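Local coordinates for 3-deoxy-manno-octulosonate cytidylyltransferase (Escherichia coli, PDB 1H7E), which catalyses the transfer of CMP from CTP to 3-deoxy-manno-octulosonate (KDO), probably activating this eight-carbon sugar for lipopolysaccharide synthesis, at residues A[26-29]-A[30-33]; A[32-35]-A[36-40]; A[57-60]-A[61-64]; A[184-187]-A[188-191]. All blocks are in the same frame, centred on the assembly; numbering follows the deposited sequence.

How the contacts relate
From the N terminus, the chain leaves a small hairpin (strands 23-24 and 27-28) and enters helix 29-38 at contact 1. Contact 2 takes over on His32 and Val33, which both contacts share, and follows the same helix to its C-terminal end, so the two overlap in series. Contact 3 comes next, where helix 53-61 turns back toward strand 65-68; it packs against the flank of helix 29-38 and touches both earlier contacts. Contact 4, between helices 180-185 and 193-198, stands apart, its centre about 30 to 33 Å from the centres of the other three. Contact 1 starts a helix, contact 2 continues it, contacts 3 and 4 are turns at helix ends, and none encloses another.

Contact 1 (A[26-29]-A[30-33]); sequences GKPM and IQHV
Lys27 leans over the first turn of helix 29-38 and crosses the side chains of Gln31 and His32 at roughly right angles. With CG anti to the carbonyl carbon (chi1 -68°) and an extended chain, it passes over one face of the His32 imidazole in a CH-pi contact, Lys27 CD lying 4.2 Å from the ring centroid. Nearer the backbone, Lys27 CB is 3.5 Å from His32 NE2, the nitrogen that hydrogen-bonds to Ile24 O. Farther out, Lys27 CG, CD and CE lie against the Gln31 amide, CD being 3.7 Å from Gln31 NE2. The polar ends share one carboxylate: Lys27 NZ forms a salt bridge with Glu35 OE1, and Gln31 NE2 a hydrogen bond with Glu35 OE2. Next, Pro28 sets its CD 3.4 Å from Gln31 OE1. Putting an alanine at Gln31 would probably leave Glu35 OE2 without its amide mate and open a gap beside Pro28 and Lys27. Pro28 O accepts from Gln31 N at 2.9 Å, the donor standing 57° out of the carbonyl plane, and more weakly from His32 N. Met29 then begins the helical pattern, its O taking a weak bond from Val33 N, while Met29 CA sits at the edge of the His32 ring. With the two bonds to its carbonyl, Pro28 occupies the N-cap position of a helix directly following a two-stranded antiparallel hairpin.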
ATOM      1  N   GLY A  26     -34.024  -3.715 -24.842  1.00 38.63           N
ATOM      2  CA  GLY A  26     -34.115  -4.657 -25.946  1.00 38.62           C
ATOM      3  C   GLY A  26     -32.916  -5.528 -26.317  1.00 39.80           C
ATOM      4  O   GLY A  26     -33.009  -6.264 -27.304  1.00 40.56           O
ATOM      5  N   LYS A  27     -31.804  -5.445 -25.571  1.00 37.16           N
ATOM      6  CA  LYS A  27     -30.594  -6.252 -25.832  1.00 33.69           C
ATOM      7  C   LYS A  27     -30.104  -6.912 -24.549  1.00 32.46           C
ATOM      8  O   LYS A  27     -30.271  -6.358 -23.469  1.00 33.89           O
ATOM      9  CB  LYS A  27     -29.442  -5.375 -26.338  1.00 29.87           C
ATOM     10  CG  LYS A  27     -29.625  -4.787 -27.696  1.00 28.44           C
ATOM     11  CD  LYS A  27     -28.532  -3.795 -27.944  1.00 26.46           C
ATOM     12  CE  LYS A  27     -28.728  -3.145 -29.285  1.00 29.36           C
ATOM     13  NZ  LYS A  27     -27.746  -2.052 -29.531  1.00 29.82           N
ATOM     14  N   PRO A  28     -29.497  -8.106 -24.645  1.00 30.91           N
ATOM     15  CA  PRO A  28     -29.002  -8.753 -23.421  1.00 28.59           C
ATOM     16  C   PRO A  28     -27.863  -7.875 -22.888  1.00 30.13           C
ATOM     17  O   PRO A  28     -27.180  -7.185 -23.667  1.00 26.81           O
ATOM     18  CB  PRO A  28     -28.437 -10.076 -23.935  1.00 31.21           C
ATOM     19  CG  PRO A  28     -29.203 -10.312 -25.208  1.00 31.21           C
ATOM     20  CD  PRO A  28     -29.255  -8.954 -25.821  1.00 30.07           C
ATOM     21  N   MET A  29     -27.639  -7.899 -21.576  1.00 29.09           N
ATOM     22  CA  MET A  29     -26.581  -7.079 -21.004  1.00 28.41           C
ATOM     23  C   MET A  29     -25.222  -7.326 -21.659  1.00 24.89           C
ATOM     24  O   MET A  29     -24.501  -6.366 -21.985  1.00 24.69           O
ATOM     25  CB  MET A  29     -26.487  -7.272 -19.492  1.00 30.20           C
ATOM     26  CG  MET A  29     -25.360  -6.453 -18.868  1.00 34.05           C
ATOM     27  SD  MET A  29     -25.466  -6.380 -17.090  1.00 41.38           S
ATOM     28  CE  MET A  29     -25.196  -8.124 -16.678  1.00 41.86           C
ATOM     29  N   ILE A  30     -24.906  -8.603 -21.885  1.00 22.49           N
ATOM     30  CA  ILE A  30     -23.637  -8.991 -22.514  1.00 23.07           C
ATOM     31  C   ILE A  30     -23.455  -8.327 -23.907  1.00 21.28           C
ATOM     32  O   ILE A  30     -22.328  -7.960 -24.289  1.00 22.63           O
ATOM     33  CB  ILE A  30     -23.486 -10.547 -22.553  1.00 22.51           C
ATOM     34  CG1 ILE A  30     -22.041 -10.954 -22.841  1.00 28.02           C
ATOM     35  CG2 ILE A  30     -24.401 -11.152 -23.579  1.00 26.34           C
ATOM     36  CD1 ILE A  30     -21.056 -10.509 -21.778  1.00 31.38           C
ATOM     37  N   GLN A  31     -24.563  -8.072 -24.613  1.00 18.27           N
ATOM     38  CA  GLN A  31     -24.464  -7.425 -25.921  1.00 19.41           C
ATOM     39  C   GLN A  31     -24.038  -5.948 -25.820  1.00 17.89           C
ATOM     40  O   GLN A  31     -23.231  -5.471 -26.634  1.00 19.80           O
ATOM     41  CB  GLN A  31     -25.767  -7.559 -26.708  1.00 19.22           C
ATOM     42  CG  GLN A  31     -25.669  -6.933 -28.121  1.00 20.80           C
ATOM     43  CD  GLN A  31     -26.888  -7.228 -28.984  1.00 21.37           C
ATOM     44  OE1 GLN A  31     -27.654  -8.143 -28.695  1.00 21.27           O
ATOM     45  NE2 GLN A  31     -27.078  -6.444 -30.027  1.00 18.28           N
ATOM     46  N   HIS A  32     -24.551  -5.240 -24.810  1.00 18.81           N
ATOM     47  CA  HIS A  32     -24.203  -3.830 -24.599  1.00 18.57           C
ATOM     48  C   HIS A  32     -22.711  -3.681 -24.326  1.00 19.26           C
ATOM     49  O   HIS A  32     -22.059  -2.759 -24.843  1.00 19.78           O
ATOM     50  CB  HIS A  32     -24.982  -3.249 -23.413  1.00 22.11           C
ATOM     51  CG  HIS A  32     -26.428  -3.015 -23.700  1.00 21.92           C
ATOM     52  ND1 HIS A  32     -26.871  -1.949 -24.455  1.00 22.63           N
ATOM     53  CD2 HIS A  32     -27.531  -3.716 -23.346  1.00 19.62           C
ATOM     54  CE1 HIS A  32     -28.189  -2.004 -24.552  1.00 21.90           C
ATOM     55  NE2 HIS A  32     -28.612  -3.065 -23.888  1.00 21.13           N
ATOM     56  N   VAL A  33     -22.172  -4.596 -23.515  1.00 17.46           N
ATOM     57  CA  VAL A  33     -20.748  -4.562 -23.196  1.00 18.97           C
ATOM     58  C   VAL A  33     -19.930  -4.854 -24.446  1.00 18.13           C
ATOM     59  O   VAL A  33     -18.931  -4.178 -24.730  1.00 20.16           O
ATOM     60  CB  VAL A  33     -20.380  -5.577 -22.081  1.00 17.75           C
ATOM     61  CG1 VAL A  33     -18.864  -5.532 -21.808  1.00 14.77           C
ATOM     62  CG2 VAL A  33     -21.154  -5.249 -20.807  1.00 17.63           C
TER

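Contact 2 (A[32-35]-A[36-40]); sequences HVYE and RALQV
Arg36 folds back over the carbonyl of His32 in the second half of helix 29-38, the crossover helix of the beta-alpha-beta unit that joins the parallel strands 3-8 and 45-50. Its CD lies 3.4 Å from His32 O. Backbone bonds of the alpha-helical i to i+4 pattern run from Arg36 N to His32 O, Ala37 N to Val33 O and Leu38 N to Tyr34 O. Leu38 CD1 approaches the Tyr34 ring at 3.7 Å from CE1, and past the last turn Gln39 swings its CG to 3.5 Å from Glu35 O. Farther out, Tyr34 turns its CG anti to the backbone N (chi1 -163°), and the ring is carried out to rest on Val46 and Val48, with its hydroxyl hydrogen-bonded to Lys65 N. Ala37 meets Ile5 and Val46, seating the helix on both strands. The Arg36 guanidinium hydrogen-bonds Ile102 O through NH1, while His32 NE2 is held by Ile24 O. A bridging water links these two side chains, 2.7 Å from His32 ND1 and accepting from Arg36 NE at 3.0 Å, in the plane of both the imidazole and the guanidinium.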
ATOM      1  N   HIS A  32     -24.551  -5.240 -24.810  1.00 18.81           N
ATOM      2  CA  HIS A  32     -24.203  -3.830 -24.599  1.00 18.57           C
ATOM      3  C   HIS A  32     -22.711  -3.681 -24.326  1.00 19.26           C
ATOM      4  O   HIS A  32     -22.059  -2.759 -24.843  1.00 19.78           O
ATOM      5  CB  HIS A  32     -24.982  -3.249 -23.413  1.00 22.11           C
ATOM      6  CG  HIS A  32     -26.428  -3.015 -23.700  1.00 21.92           C
ATOM      7  ND1 HIS A  32     -26.871  -1.949 -24.455  1.00 22.63           N
ATOM      8  CD2 HIS A  32     -27.531  -3.716 -23.346  1.00 19.62           C
ATOM      9  CE1 HIS A  32     -28.189  -2.004 -24.552  1.00 21.90           C
ATOM     10  NE2 HIS A  32     -28.612  -3.065 -23.888  1.00 21.13           N
ATOM     11  N   VAL A  33     -22.172  -4.596 -23.515  1.00 17.46           N
ATOM     12  CA  VAL A  33     -20.748  -4.562 -23.196  1.00 18.97           C
ATOM     13  C   VAL A  33     -19.930  -4.854 -24.446  1.00 18.13           C
ATOM     14  O   VAL A  33     -18.931  -4.178 -24.730  1.00 20.16           O
ATOM     15  CB  VAL A  33     -20.380  -5.577 -22.081  1.00 17.75           C
ATOM     16  CG1 VAL A  33     -18.864  -5.532 -21.808  1.00 14.77           C
ATOM     17  CG2 VAL A  33     -21.154  -5.249 -20.807  1.00 17.63           C
ATOM     18  N   TYR A  34     -20.377  -5.858 -25.200  1.00 20.21           N
ATOM     19  CA  TYR A  34     -19.705  -6.245 -26.434  1.00 20.09           C
ATOM     20  C   TYR A  34     -19.702  -5.078 -27.412  1.00 16.89           C
ATOM     21  O   TYR A  34     -18.660  -4.743 -27.976  1.00 19.43           O
ATOM     22  CB  TYR A  34     -20.392  -7.479 -27.062  1.00 22.47           C
ATOM     23  CG  TYR A  34     -19.533  -8.199 -28.098  1.00 24.20           C
ATOM     24  CD1 TYR A  34     -19.464  -7.751 -29.420  1.00 25.58           C
ATOM     25  CD2 TYR A  34     -18.752  -9.295 -27.739  1.00 24.06           C
ATOM     26  CE1 TYR A  34     -18.627  -8.372 -30.355  1.00 24.82           C
ATOM     27  CE2 TYR A  34     -17.917  -9.923 -28.665  1.00 25.47           C
ATOM     28  CZ  TYR A  34     -17.858  -9.454 -29.964  1.00 26.65           C
ATOM     29  OH  TYR A  34     -16.999 -10.068 -30.845  1.00 31.14           O
ATOM     30  N   GLU A  35     -20.866  -4.453 -27.593  1.00 18.34           N
ATOM     31  CA  GLU A  35     -20.983  -3.320 -28.508  1.00 19.30           C
ATOM     32  C   GLU A  35     -20.093  -2.146 -28.110  1.00 22.06           C
ATOM     33  O   GLU A  35     -19.484  -1.520 -28.974  1.00 20.38           O
ATOM     34  CB  GLU A  35     -22.434  -2.877 -28.649  1.00 21.70           C
ATOM     35  CG  GLU A  35     -23.330  -3.947 -29.259  1.00 26.88           C
ATOM     36  CD  GLU A  35     -24.733  -3.446 -29.558  1.00 30.67           C
ATOM     37  OE1 GLU A  35     -24.974  -2.227 -29.455  1.00 34.21           O
ATOM     38  OE2 GLU A  35     -25.597  -4.269 -29.912  1.00 29.63           O
ATOM     39  N   ARG A  36     -19.989  -1.849 -26.813  1.00 22.15           N
ATOM     40  CA  ARG A  36     -19.097  -0.759 -26.383  1.00 20.09           C
ATOM     41  C   ARG A  36     -17.632  -1.134 -26.569  1.00 17.53           C
ATOM     42  O   ARG A  36     -16.826  -0.306 -26.973  1.00 16.04           O
ATOM     43  CB  ARG A  36     -19.382  -0.343 -24.944  1.00 23.39           C
ATOM     44  CG  ARG A  36     -20.531   0.621 -24.877  1.00 28.81           C
ATOM     45  CD  ARG A  36     -21.372   0.381 -23.682  1.00 34.12           C
ATOM     46  NE  ARG A  36     -22.602   1.162 -23.746  1.00 41.35           N
ATOM     47  CZ  ARG A  36     -22.752   2.393 -23.260  1.00 43.57           C
ATOM     48  NH1 ARG A  36     -21.747   3.021 -22.655  1.00 44.50           N
ATOM     49  NH2 ARG A  36     -23.932   2.988 -23.362  1.00 45.66           N
ATOM     50  N   ALA A  37     -17.303  -2.405 -26.332  1.00 16.96           N
ATOM     51  CA  ALA A  37     -15.932  -2.898 -26.504  1.00 15.29           C
ATOM     52  C   ALA A  37     -15.470  -2.734 -27.956  1.00 16.88           C
ATOM     53  O   ALA A  37     -14.301  -2.410 -28.213  1.00 16.60           O
ATOM     54  CB  ALA A  37     -15.848  -4.363 -26.073  1.00 15.00           C
ATOM     55  N   LEU A  38     -16.400  -2.913 -28.901  1.00 17.87           N
ATOM     56  CA  LEU A  38     -16.076  -2.768 -30.320  1.00 20.45           C
ATOM     57  C   LEU A  38     -15.692  -1.351 -30.702  1.00 23.06           C
ATOM     58  O   LEU A  38     -15.002  -1.156 -31.699  1.00 26.27           O
ATOM     59  CB  LEU A  38     -17.241  -3.221 -31.201  1.00 18.70           C
ATOM     60  CG  LEU A  38     -17.399  -4.724 -31.305  1.00 18.83           C
ATOM     61  CD1 LEU A  38     -18.696  -5.056 -32.012  1.00 22.84           C
ATOM     62  CD2 LEU A  38     -16.207  -5.282 -32.034  1.00 17.90           C
ATOM     63  N   GLN A  39     -16.137  -0.375 -29.906  1.00 24.61           N
ATOM     64  CA  GLN A  39     -15.855   1.032 -30.154  1.00 23.74           C
ATOM     65  C   GLN A  39     -14.488   1.484 -29.658  1.00 23.65           C
ATOM     66  O   GLN A  39     -14.117   2.636 -29.846  1.00 24.50           O
ATOM     67  CB  GLN A  39     -16.940   1.900 -29.522  1.00 26.20           C
ATOM     68  CG  GLN A  39     -18.355   1.594 -30.009  1.00 35.16           C
ATOM     69  CD  GLN A  39     -19.427   2.391 -29.258  1.00 41.81           C
ATOM     70  OE1 GLN A  39     -19.171   3.505 -28.803  1.00 45.85           O
ATOM     71  NE2 GLN A  39     -20.626   1.818 -29.122  1.00 42.19           N
ATOM     72  N   VAL A  40     -13.738   0.586 -29.022  1.00 22.39           N
ATOM     73  CA  VAL A  40     -12.418   0.937 -28.497  1.00 19.82           C
ATOM     74  C   VAL A  40     -11.380   0.860 -29.595  1.00 21.72           C
ATOM     75  O   VAL A  40     -11.136  -0.203 -30.155  1.00 22.12           O
ATOM     76  CB  VAL A  40     -11.985   0.007 -27.320  1.00 19.32           C
ATOM     77  CG1 VAL A  40     -10.636   0.431 -26.776  1.00 13.91           C
ATOM     78  CG2 VAL A  40     -13.032   0.023 -26.217  1.00 14.33           C
TER
HETATM   79  O   HOH W   1     -24.763  -0.381 -25.107  1.00 41.61           O

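Contact 3 (A[57-60]-A[61-64]); sequences QAVQ and AFGG
A Schellman motif ends helix 53-61 here, with Val59 and Gln60 giving their carbonyls to the two glycines that follow. Gly64 N reaches Val59 O at 3.0 Å and Gly63 N reaches Gln60 O at 2.7 Å, with Gly63 as the C-prime residue at a phi of 87°. A side chain at that angle would be jammed against the preceding carbonyl. Val59 O is gripped twice, since Phe62 N also donates to it at 3.1 Å, from the opposite face of the carbonyl plane to Gly64 N. One turn back, Ala61 N still makes the regular helical bond to Gln57 O. Phe62 has CG between its backbone N and carbonyl carbon (chi1 63°), which folds the ring back under the helix end: Val59 O stands 3.4 Å above the ring plane, over its centre, and Val59 CA makes a CH-pi contact with the same ring. Ala58 O comes to 3.2 Å from Phe62 CD2. At Gly64 a CB would come tight against Val59 CG1 and clash with Phe62 CE1. Within the beta-alpha-beta unit between strands 45-50 and 65-68, the turn delivers the chain to strand 65-68, at one edge of the main sheet, while Phe62 packs on Ile30 and Gln31 of helix 29-38 and meets the Tyr34 ring edge-to-face.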
ATOM      1  N   GLN A  57     -24.170 -19.400 -26.809  1.00 37.87           N
ATOM      2  CA  GLN A  57     -25.213 -19.324 -27.827  1.00 43.20           C
ATOM      3  C   GLN A  57     -25.731 -17.899 -27.994  1.00 39.30           C
ATOM      4  O   GLN A  57     -25.844 -17.408 -29.122  1.00 39.31           O
ATOM      5  CB  GLN A  57     -26.380 -20.261 -27.480  1.00 50.47           C
ATOM      6  CG  GLN A  57     -26.261 -21.641 -28.112  1.00 63.15           C
ATOM      7  CD  GLN A  57     -26.107 -21.567 -29.628  1.00 70.30           C
ATOM      8  OE1 GLN A  57     -27.078 -21.304 -30.351  1.00 73.46           O
ATOM      9  NE2 GLN A  57     -24.878 -21.772 -30.115  1.00 72.88           N
ATOM     10  N   ALA A  58     -26.054 -17.250 -26.873  1.00 35.22           N
ATOM     11  CA  ALA A  58     -26.562 -15.877 -26.893  1.00 33.72           C
ATOM     12  C   ALA A  58     -25.556 -14.951 -27.574  1.00 32.28           C
ATOM     13  O   ALA A  58     -25.932 -14.062 -28.338  1.00 32.66           O
ATOM     14  CB  ALA A  58     -26.850 -15.399 -25.484  1.00 34.61           C
ATOM     15  N   VAL A  59     -24.273 -15.192 -27.327  1.00 27.92           N
ATOM     16  CA  VAL A  59     -23.228 -14.379 -27.919  1.00 27.23           C
ATOM     17  C   VAL A  59     -23.137 -14.595 -29.437  1.00 29.84           C
ATOM     18  O   VAL A  59     -23.127 -13.640 -30.218  1.00 29.78           O
ATOM     19  CB  VAL A  59     -21.880 -14.645 -27.217  1.00 26.63           C
ATOM     20  CG1 VAL A  59     -20.752 -13.945 -27.961  1.00 22.14           C
ATOM     21  CG2 VAL A  59     -21.960 -14.168 -25.750  1.00 20.82           C
ATOM     22  N   GLN A  60     -23.099 -15.852 -29.857  1.00 33.62           N
ATOM     23  CA  GLN A  60     -23.032 -16.172 -31.280  1.00 38.12           C
ATOM     24  C   GLN A  60     -24.259 -15.631 -32.035  1.00 35.76           C
ATOM     25  O   GLN A  60     -24.137 -15.116 -33.156  1.00 34.49           O
ATOM     26  CB  GLN A  60     -22.875 -17.685 -31.467  1.00 41.73           C
ATOM     27  CG  GLN A  60     -21.454 -18.147 -31.195  1.00 50.38           C
ATOM     28  CD  GLN A  60     -21.318 -19.653 -31.099  1.00 56.19           C
ATOM     29  OE1 GLN A  60     -22.289 -20.398 -31.270  1.00 58.72           O
ATOM     30  NE2 GLN A  60     -20.104 -20.112 -30.801  1.00 58.87           N
ATOM     31  N   ALA A  61     -25.417 -15.676 -31.373  1.00 35.09           N
ATOM     32  CA  ALA A  61     -26.668 -15.186 -31.948  1.00 33.26           C
ATOM     33  C   ALA A  61     -26.561 -13.723 -32.402  1.00 32.33           C
ATOM     34  O   ALA A  61     -27.235 -13.330 -33.355  1.00 32.70           O
ATOM     35  CB  ALA A  61     -27.808 -15.365 -30.964  1.00 32.26           C
ATOM     36  N   PHE A  62     -25.773 -12.894 -31.706  1.00 25.05           N
ATOM     37  CA  PHE A  62     -25.618 -11.520 -32.176  1.00 23.43           C
ATOM     38  C   PHE A  62     -24.341 -11.342 -32.987  1.00 21.15           C
ATOM     39  O   PHE A  62     -23.994 -10.232 -33.387  1.00 22.07           O
ATOM     40  CB  PHE A  62     -25.789 -10.452 -31.073  1.00 24.16           C
ATOM     41  CG  PHE A  62     -24.775 -10.512 -29.964  1.00 21.87           C
ATOM     42  CD1 PHE A  62     -23.461 -10.093 -30.174  1.00 19.08           C
ATOM     43  CD2 PHE A  62     -25.160 -10.925 -28.685  1.00 19.92           C
ATOM     44  CE1 PHE A  62     -22.541 -10.077 -29.123  1.00 19.76           C
ATOM     45  CE2 PHE A  62     -24.250 -10.914 -27.626  1.00 19.20           C
ATOM     46  CZ  PHE A  62     -22.937 -10.488 -27.845  1.00 17.19           C
ATOM     47  N   GLY A  63     -23.669 -12.462 -33.264  1.00 22.40           N
ATOM     48  CA  GLY A  63     -22.454 -12.439 -34.065  1.00 24.56           C
ATOM     49  C   GLY A  63     -21.130 -12.186 -33.362  1.00 25.19           C
ATOM     50  O   GLY A  63     -20.115 -11.921 -34.017  1.00 26.26           O
ATOM     51  N   GLY A  64     -21.122 -12.244 -32.038  1.00 22.30           N
ATOM     52  CA  GLY A  64     -19.879 -12.017 -31.328  1.00 25.07           C
ATOM     53  C   GLY A  64     -19.062 -13.292 -31.171  1.00 26.12           C
ATOM     54  O   GLY A  64     -19.580 -14.401 -31.368  1.00 25.90           O
TER

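Contact 4 (A[184-187]-A[188-191]); sequences QNYS and QLPE
A type I turn formed by Tyr186 to Leu189 takes the chain out of the C-terminal end of helix 180-185 and into the loop before helix 193-198. Its closing bond runs from Leu189 N to Tyr186 O, 3.1 Å long and fairly straight at 163°, with the donor standing well above the carbonyl plane. A weak bond one residue earlier, from Gln188 N to Asn185 O, leads from the helix into the turn. The Leu189 side chain folds back over the turn. Leu189 lays its CG 3.5 Å from Tyr186 O and brings CD1 to 4.0 Å from Tyr186 CD1, the two side chains crossing at about a right angle. With CG anti to the backbone N (chi1 -170°), Tyr186 sends its ring inward to helix 76-86, where it touches Thr77, Asp78 and Val81, and its hydroxyl is hydrogen-bonded to Glu201 OE2. Leu189 also rests on Arg204 of helix 203-207 and on Ala208 and Ile210. With a serine at Leu189, the patch between the tyrosine ring and these residues would probably be left underfilled, and the loop less firmly seated on helix 203-207. Two waters bridge polar atoms of the turn. One lies between Gln184 O, to which it donates at 2.8 Å, and Ser187 OG, with a weaker link to Gln188 NE2. The other donates to both ends of the turn, reaching Tyr186 O at 2.7 Å and Leu189 O at 3.0 Å.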
ATOM      1  N   GLN A 184       1.371 -15.550 -18.482  1.00 13.37           N
ATOM      2  CA  GLN A 184       2.114 -16.812 -18.677  1.00 16.99           C
ATOM      3  C   GLN A 184       2.744 -17.315 -17.383  1.00 20.26           C
ATOM      4  O   GLN A 184       2.910 -18.523 -17.184  1.00 21.90           O
ATOM      5  CB  GLN A 184       3.227 -16.647 -19.707  1.00 16.27           C
ATOM      6  CG  GLN A 184       2.711 -16.450 -21.113  1.00 20.42           C
ATOM      7  CD  GLN A 184       3.811 -16.258 -22.128  1.00 24.45           C
ATOM      8  OE1 GLN A 184       4.607 -15.326 -22.033  1.00 26.92           O
ATOM      9  NE2 GLN A 184       3.839 -17.121 -23.131  1.00 27.24           N
ATOM     10  N   ASN A 185       3.115 -16.377 -16.517  1.00 21.20           N
ATOM     11  CA  ASN A 185       3.736 -16.701 -15.236  1.00 24.12           C
ATOM     12  C   ASN A 185       2.771 -16.640 -14.050  1.00 22.56           C
ATOM     13  O   ASN A 185       3.161 -16.947 -12.926  1.00 25.43           O
ATOM     14  CB  ASN A 185       4.904 -15.741 -14.966  1.00 28.28           C
ATOM     15  CG  ASN A 185       6.000 -15.852 -16.000  1.00 32.96           C
ATOM     16  OD1 ASN A 185       6.389 -16.955 -16.393  1.00 37.15           O
ATOM     17  ND2 ASN A 185       6.503 -14.706 -16.456  1.00 36.23           N
ATOM     18  N   TYR A 186       1.505 -16.344 -14.314  1.00 19.80           N
ATOM     19  CA  TYR A 186       0.524 -16.180 -13.257  1.00 16.04           C
ATOM     20  C   TYR A 186       0.206 -17.357 -12.379  1.00 20.86           C
ATOM     21  O   TYR A 186       0.103 -17.191 -11.165  1.00 18.81           O
ATOM     22  CB  TYR A 186      -0.792 -15.613 -13.796  1.00 17.71           C
ATOM     23  CG  TYR A 186      -1.761 -15.207 -12.699  1.00 17.38           C
ATOM     24  CD1 TYR A 186      -1.623 -13.980 -12.020  1.00 18.36           C
ATOM     25  CD2 TYR A 186      -2.806 -16.050 -12.325  1.00 17.26           C
ATOM     26  CE1 TYR A 186      -2.515 -13.614 -10.992  1.00 18.95           C
ATOM     27  CE2 TYR A 186      -3.699 -15.694 -11.304  1.00 20.14           C
ATOM     28  CZ  TYR A 186      -3.548 -14.480 -10.647  1.00 20.17           C
ATOM     29  OH  TYR A 186      -4.454 -14.158  -9.673  1.00 22.72           O
ATOM     30  N   SER A 187       0.006 -18.527 -12.979  1.00 19.96           N
ATOM     31  CA  SER A 187      -0.363 -19.724 -12.211  1.00 23.59           C
ATOM     32  C   SER A 187       0.683 -20.225 -11.216  1.00 18.30           C
ATOM     33  O   SER A 187       0.382 -21.071 -10.391  1.00 22.81           O
ATOM     34  CB  SER A 187      -0.787 -20.862 -13.156  1.00 28.20           C
ATOM     35  OG  SER A 187       0.336 -21.408 -13.831  1.00 35.77           O
ATOM     36  N   GLN A 188       1.913 -19.728 -11.325  1.00 16.69           N
ATOM     37  CA  GLN A 188       2.988 -20.100 -10.413  1.00 23.39           C
ATOM     38  C   GLN A 188       3.039 -19.201  -9.148  1.00 24.52           C
ATOM     39  O   GLN A 188       3.789 -19.494  -8.217  1.00 27.52           O
ATOM     40  CB  GLN A 188       4.352 -20.040 -11.125  1.00 29.58           C
ATOM     41  CG  GLN A 188       4.499 -20.986 -12.336  1.00 42.46           C
ATOM     42  CD  GLN A 188       4.014 -22.414 -12.063  1.00 49.25           C
ATOM     43  OE1 GLN A 188       4.277 -22.989 -11.002  1.00 53.11           O
ATOM     44  NE2 GLN A 188       3.297 -22.989 -13.027  1.00 53.11           N
ATOM     45  N   LEU A 189       2.289 -18.097  -9.133  1.00 18.76           N
ATOM     46  CA  LEU A 189       2.283 -17.189  -7.982  1.00 15.61           C
ATOM     47  C   LEU A 189       1.469 -17.769  -6.832  1.00 13.28           C
ATOM     48  O   LEU A 189       0.363 -18.296  -7.013  1.00 15.37           O
ATOM     49  CB  LEU A 189       1.687 -15.836  -8.353  1.00 15.64           C
ATOM     50  CG  LEU A 189       2.348 -15.062  -9.482  1.00 16.93           C
ATOM     51  CD1 LEU A 189       1.607 -13.764  -9.719  1.00 18.78           C
ATOM     52  CD2 LEU A 189       3.788 -14.827  -9.131  1.00 21.00           C
ATOM     53  N   PRO A 190       2.024 -17.721  -5.622  1.00 15.78           N
ATOM     54  CA  PRO A 190       1.221 -18.274  -4.527  1.00 18.27           C
ATOM     55  C   PRO A 190       0.218 -17.218  -4.039  1.00 19.22           C
ATOM     56  O   PRO A 190       0.402 -16.020  -4.293  1.00 16.27           O
ATOM     57  CB  PRO A 190       2.278 -18.573  -3.456  1.00 18.90           C
ATOM     58  CG  PRO A 190       3.319 -17.459  -3.685  1.00 18.44           C
ATOM     59  CD  PRO A 190       3.393 -17.355  -5.195  1.00 16.39           C
ATOM     60  N   GLU A 191      -0.878 -17.669  -3.430  1.00 17.29           N
ATOM     61  CA  GLU A 191      -1.860 -16.760  -2.836  1.00 21.55           C
ATOM     62  C   GLU A 191      -1.131 -16.056  -1.658  1.00 19.64           C
ATOM     63  O   GLU A 191      -0.252 -16.638  -1.027  1.00 18.87           O
ATOM     64  CB  GLU A 191      -3.049 -17.547  -2.285  1.00 27.42           C
ATOM     65  CG  GLU A 191      -3.863 -18.255  -3.336  1.00 37.74           C
ATOM     66  CD  GLU A 191      -5.092 -18.920  -2.757  1.00 44.92           C
ATOM     67  OE1 GLU A 191      -5.796 -18.284  -1.939  1.00 48.76           O
ATOM     68  OE2 GLU A 191      -5.353 -20.082  -3.123  1.00 50.72           O
TER
HETATM   69  O   HOH W   2       2.727 -20.369 -15.117  1.00 47.48           O
HETATM   70  O   HOH W   3      -1.610 -17.903  -9.269  1.00 18.34           O